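PDB 2RCY: pyrroline carboxylate reductase from Plasmodium falciparum, which probably catalyses the NAD(P)H-dependent reduction of 1-pyrroline-5-carboxylate to L-proline, the final step of proline synthesis. Local coordinates for residues T163-C168 / N248-A253; L175-L180 / L197-I202. One frame throughout, in Å; residues are numbered along the deposited sequence.

Both contacts belong to the helical C-terminal dimerisation region that follows the Rossmann-type NADP-binding part of the chain. Contact 1 joins helix 159-167 to helix 242-260, almost at the two ends of that region, and the segments of contact 2, on helices 169-186 and 191-211, both fall in the chain between its two halves. The contact centres lie 20 Å apart and the nearest atoms about 8 Å, so they do not touch. Helix 169-186 directly follows helix 159-167 and leads from contact 1, near the bound NADP, out to contact 2. Both contacts also meet the second subunit, so the same helices that pack within the chain also take part in the subunit interface.

Contact 1. Residues T163-C168 / N248-A253; sequences TAISGC and NAVEAA
C168, whose sulfur lies against A253, donates its backbone N to T163 O at 2.8 Å. This bond spans five residues and forms a wider, pi-type turn in 163-168. With that amide given to T163, the carbonyl of A164 takes a hydrogen bond from the hydroxyl of Y172. The same turn holds A164 and C168 on one side, facing helix 242-260. A164 points its methyl toward that helix and touches three groups there. Its CB is 3.3 Å from V250 O, a tight approach to a backbone oxygen, and 3.8 Å from A253 CB, the two methyls touching side by side. Small residues suit both places: with only a methyl on each side, the axes of 163-167 and 248-253 come within 8.7 Å while their directions differ by 110°. This close crossing, with alanines at its nearest point, lies in the helical dimerisation domain of the pyrroline-5-carboxylate reductases, where it joins helix 159-167 to helix 242-260, the last helix of the chain. V250 completes the contact through one branch. CG1 stands anti to the backbone N (chi1 175°), which directs it between A164 CB and I165 CG1, each 3.8 Å away. The I165 and V250 side chains approach at a slant, and I165 meets the valine through its CG1 methylene. A branched, apolar residue on either helix fills this buried corner, and I165 also packs on G184 of the second subunit. Y172 of helix 169-186 touches both V250 and A253. C168 SG lies 4.4 Å from A253 CB, a looser contact, on the side near the bound NADP.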
# COMPACT_ATOMS: atom_id res chain seq x y z
N THR A 163 -24.33 -19.74 -1.35
CA THR A 163 -24.26 -19.32 -2.75
C THR A 163 -22.86 -18.82 -3.09
O THR A 163 -22.30 -19.17 -4.13
CB THR A 163 -25.29 -18.20 -3.05
OG1 THR A 163 -26.60 -18.63 -2.67
CG2 THR A 163 -25.29 -17.82 -4.53
N ALA A 164 -22.29 -18.02 -2.19
CA ALA A 164 -20.95 -17.45 -2.36
C ALA A 164 -19.85 -18.51 -2.43
O ALA A 164 -18.84 -18.32 -3.11
CB ALA A 164 -20.66 -16.46 -1.25
N ILE A 165 -20.05 -19.62 -1.72
CA ILE A 165 -19.09 -20.73 -1.70
C ILE A 165 -19.40 -21.79 -2.75
O ILE A 165 -18.55 -22.12 -3.58
CB ILE A 165 -19.02 -21.39 -0.29
CG1 ILE A 165 -18.35 -20.44 0.71
CG2 ILE A 165 -18.28 -22.73 -0.34
CD1 ILE A 165 -18.56 -20.83 2.15
N SER A 166 -20.62 -22.31 -2.72
CA SER A 166 -21.01 -23.42 -3.59
C SER A 166 -21.41 -22.97 -4.99
O SER A 166 -20.97 -23.55 -5.98
CB SER A 166 -22.13 -24.24 -2.93
OG SER A 166 -22.64 -25.22 -3.81
N GLY A 167 -22.24 -21.93 -5.07
CA GLY A 167 -22.71 -21.40 -6.35
C GLY A 167 -21.62 -20.68 -7.12
O GLY A 167 -21.41 -20.95 -8.30
N CYS A 168 -20.92 -19.76 -6.44
CA CYS A 168 -19.86 -18.95 -7.05
C CYS A 168 -18.50 -19.64 -7.04
O CYS A 168 -17.62 -19.29 -7.82
CB CYS A 168 -19.74 -17.61 -6.35
SG CYS A 168 -21.22 -16.62 -6.39
N ASN A 248 -12.37 -12.37 1.57
CA ASN A 248 -12.99 -11.11 1.13
C ASN A 248 -13.83 -11.29 -0.13
O ASN A 248 -14.88 -10.67 -0.27
CB ASN A 248 -11.91 -10.05 0.91
CG ASN A 248 -12.49 -8.67 0.61
OD1 ASN A 248 -12.23 -8.10 -0.45
ND2 ASN A 248 -13.26 -8.14 1.54
N ALA A 249 -13.36 -12.14 -1.04
CA ALA A 249 -14.10 -12.45 -2.27
C ALA A 249 -15.42 -13.15 -1.98
O ALA A 249 -16.46 -12.79 -2.54
CB ALA A 249 -13.25 -13.30 -3.19
N VAL A 250 -15.37 -14.15 -1.10
CA VAL A 250 -16.56 -14.88 -0.67
C VAL A 250 -17.56 -13.95 0.02
O VAL A 250 -18.75 -13.97 -0.30
CB VAL A 250 -16.19 -16.07 0.27
CG1 VAL A 250 -17.44 -16.76 0.80
CG2 VAL A 250 -15.30 -17.07 -0.45
N GLU A 251 -17.06 -13.12 0.94
CA GLU A 251 -17.91 -12.20 1.69
C GLU A 251 -18.53 -11.11 0.81
O GLU A 251 -19.69 -10.73 1.02
CB GLU A 251 -17.13 -11.57 2.85
CG GLU A 251 -18.00 -10.79 3.83
CD GLU A 251 -17.36 -10.58 5.18
OE1 GLU A 251 -16.68 -11.51 5.68
OE2 GLU A 251 -17.55 -9.50 5.76
N ALA A 252 -17.77 -10.62 -0.17
CA ALA A 252 -18.27 -9.64 -1.14
C ALA A 252 -19.42 -10.22 -1.96
O ALA A 252 -20.41 -9.53 -2.23
CB ALA A 252 -17.15 -9.17 -2.05
N ALA A 253 -19.29 -11.49 -2.35
CA ALA A 253 -20.34 -12.22 -3.04
C ALA A 253 -21.55 -12.44 -2.13
O ALA A 253 -22.70 -12.31 -2.56
CB ALA A 253 -19.81 -13.55 -3.55

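Contact 2. Residues L175-L180 / L197-I202; sequences LFIESL and LVLQTI
This is a purely apolar helix-helix contact inside the dimerisation domain, between two consecutive helices, 169-186 and 191-211, that run back on each other as a splayed helical hairpin. The axes of 175-180 and 197-202 come within 10.0 Å, and their directions differ by 131°. All the touching residues are buried, and branched aliphatic side chains suit a place where no polar group has to be satisfied. I177 lies in the middle. Its CG2, anti to the backbone N (chi1 -64° for CG1), meets V198 CG1 at 3.9 Å, while the L199 side chain crosses that of I177 at about a right angle and brings CD2 to the same methyl. V198 also presses CG2 against L180 CB at 3.5 Å. L180 in turn lays CD1 over one face of the F176 ring, 3.6 Å above its plane and toward the rim. That ring stacks on F176 of the second subunit, and E178, whose CB points away from 197-202, forms salt bridges with K220 and K243 of the same neighbour. The extended I202 side chain reaches across the hairpin, where its CD1 lies 3.6 Å from I177 CG1 and also touches F176 CD2 at 4.3 Å.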
# COMPACT_ATOMS: atom_id res chain seq x y z
N LEU A 175 -10.19 -19.86 -11.53
CA LEU A 175 -9.16 -18.82 -11.53
C LEU A 175 -7.89 -19.27 -10.82
O LEU A 175 -6.78 -18.94 -11.24
CB LEU A 175 -9.69 -17.51 -10.93
CG LEU A 175 -8.81 -16.26 -11.02
CD1 LEU A 175 -8.54 -15.85 -12.47
CD2 LEU A 175 -9.43 -15.10 -10.26
N PHE A 176 -8.06 -20.03 -9.73
CA PHE A 176 -6.96 -20.67 -9.02
C PHE A 176 -6.18 -21.58 -9.97
O PHE A 176 -4.96 -21.45 -10.11
CB PHE A 176 -7.51 -21.46 -7.82
CG PHE A 176 -6.45 -21.98 -6.88
CD1 PHE A 176 -5.63 -21.12 -6.17
CD2 PHE A 176 -6.32 -23.35 -6.68
CE1 PHE A 176 -4.67 -21.61 -5.29
CE2 PHE A 176 -5.37 -23.85 -5.79
CZ PHE A 176 -4.54 -22.98 -5.10
N ILE A 177 -6.91 -22.47 -10.65
CA ILE A 177 -6.34 -23.36 -11.67
C ILE A 177 -5.68 -22.56 -12.79
O ILE A 177 -4.58 -22.90 -13.23
CB ILE A 177 -7.43 -24.31 -12.26
CG1 ILE A 177 -7.98 -25.25 -11.17
CG2 ILE A 177 -6.88 -25.13 -13.43
CD1 ILE A 177 -9.31 -25.90 -11.50
N GLU A 178 -6.35 -21.50 -13.23
CA GLU A 178 -5.84 -20.60 -14.26
C GLU A 178 -4.51 -19.96 -13.85
O GLU A 178 -3.58 -19.91 -14.66
CB GLU A 178 -6.88 -19.51 -14.55
CG GLU A 178 -6.53 -18.55 -15.68
CD GLU A 178 -7.51 -17.38 -15.78
OE1 GLU A 178 -8.71 -17.58 -15.50
OE2 GLU A 178 -7.08 -16.27 -16.15
N SER A 179 -4.43 -19.49 -12.61
CA SER A 179 -3.24 -18.82 -12.09
C SER A 179 -2.05 -19.76 -11.92
O SER A 179 -0.91 -19.39 -12.19
CB SER A 179 -3.55 -18.13 -10.76
OG SER A 179 -4.74 -17.38 -10.83
N LEU A 180 -2.33 -20.99 -11.48
CA LEU A 180 -1.29 -22.00 -11.28
C LEU A 180 -0.65 -22.42 -12.60
O LEU A 180 0.57 -22.57 -12.68
CB LEU A 180 -1.85 -23.21 -10.53
CG LEU A 180 -2.12 -23.07 -9.03
CD1 LEU A 180 -3.09 -24.13 -8.57
CD2 LEU A 180 -0.83 -23.13 -8.22
N LEU A 197 -0.34 -31.25 -14.20
CA LEU A 197 0.27 -31.15 -12.87
C LEU A 197 -0.61 -30.41 -11.86
O LEU A 197 -0.62 -30.76 -10.69
CB LEU A 197 1.64 -30.49 -12.97
CG LEU A 197 2.90 -31.37 -12.90
CD1 LEU A 197 2.88 -32.52 -13.90
CD2 LEU A 197 4.14 -30.52 -13.09
N VAL A 198 -1.33 -29.39 -12.33
CA VAL A 198 -2.23 -28.62 -11.47
C VAL A 198 -3.45 -29.44 -11.06
O VAL A 198 -3.75 -29.57 -9.87
CB VAL A 198 -2.65 -27.27 -12.14
CG1 VAL A 198 -3.84 -26.64 -11.42
CG2 VAL A 198 -1.48 -26.31 -12.17
N LEU A 199 -4.14 -30.01 -12.05
CA LEU A 199 -5.36 -30.79 -11.81
C LEU A 199 -5.12 -32.02 -10.93
O LEU A 199 -5.96 -32.35 -10.10
CB LEU A 199 -6.01 -31.20 -13.14
CG LEU A 199 -6.54 -30.10 -14.07
CD1 LEU A 199 -7.09 -30.72 -15.34
CD2 LEU A 199 -7.60 -29.23 -13.39
N GLN A 200 -3.98 -32.67 -11.12
CA GLN A 200 -3.62 -33.85 -10.34
C GLN A 200 -3.19 -33.48 -8.91
O GLN A 200 -3.39 -34.25 -7.98
CB GLN A 200 -2.53 -34.66 -11.05
CG GLN A 200 -2.16 -36.01 -10.40
CD GLN A 200 -3.36 -36.90 -10.11
OE1 GLN A 200 -4.35 -36.90 -10.85
NE2 GLN A 200 -3.28 -37.66 -9.03
N THR A 201 -2.59 -32.30 -8.77
CA THR A 201 -2.19 -31.78 -7.46
C THR A 201 -3.41 -31.41 -6.62
O THR A 201 -3.43 -31.66 -5.41
CB THR A 201 -1.23 -30.57 -7.60
OG1 THR A 201 -0.06 -30.98 -8.31
CG2 THR A 201 -0.82 -30.04 -6.24
N ILE A 202 -4.42 -30.82 -7.26
CA ILE A 202 -5.65 -30.44 -6.57
C ILE A 202 -6.50 -31.67 -6.22
O ILE A 202 -7.02 -31.78 -5.11
CB ILE A 202 -6.49 -29.42 -7.38
CG1 ILE A 202 -5.67 -28.14 -7.62
CG2 ILE A 202 -7.78 -29.08 -6.66
CD1 ILE A 202 -6.29 -27.19 -8.63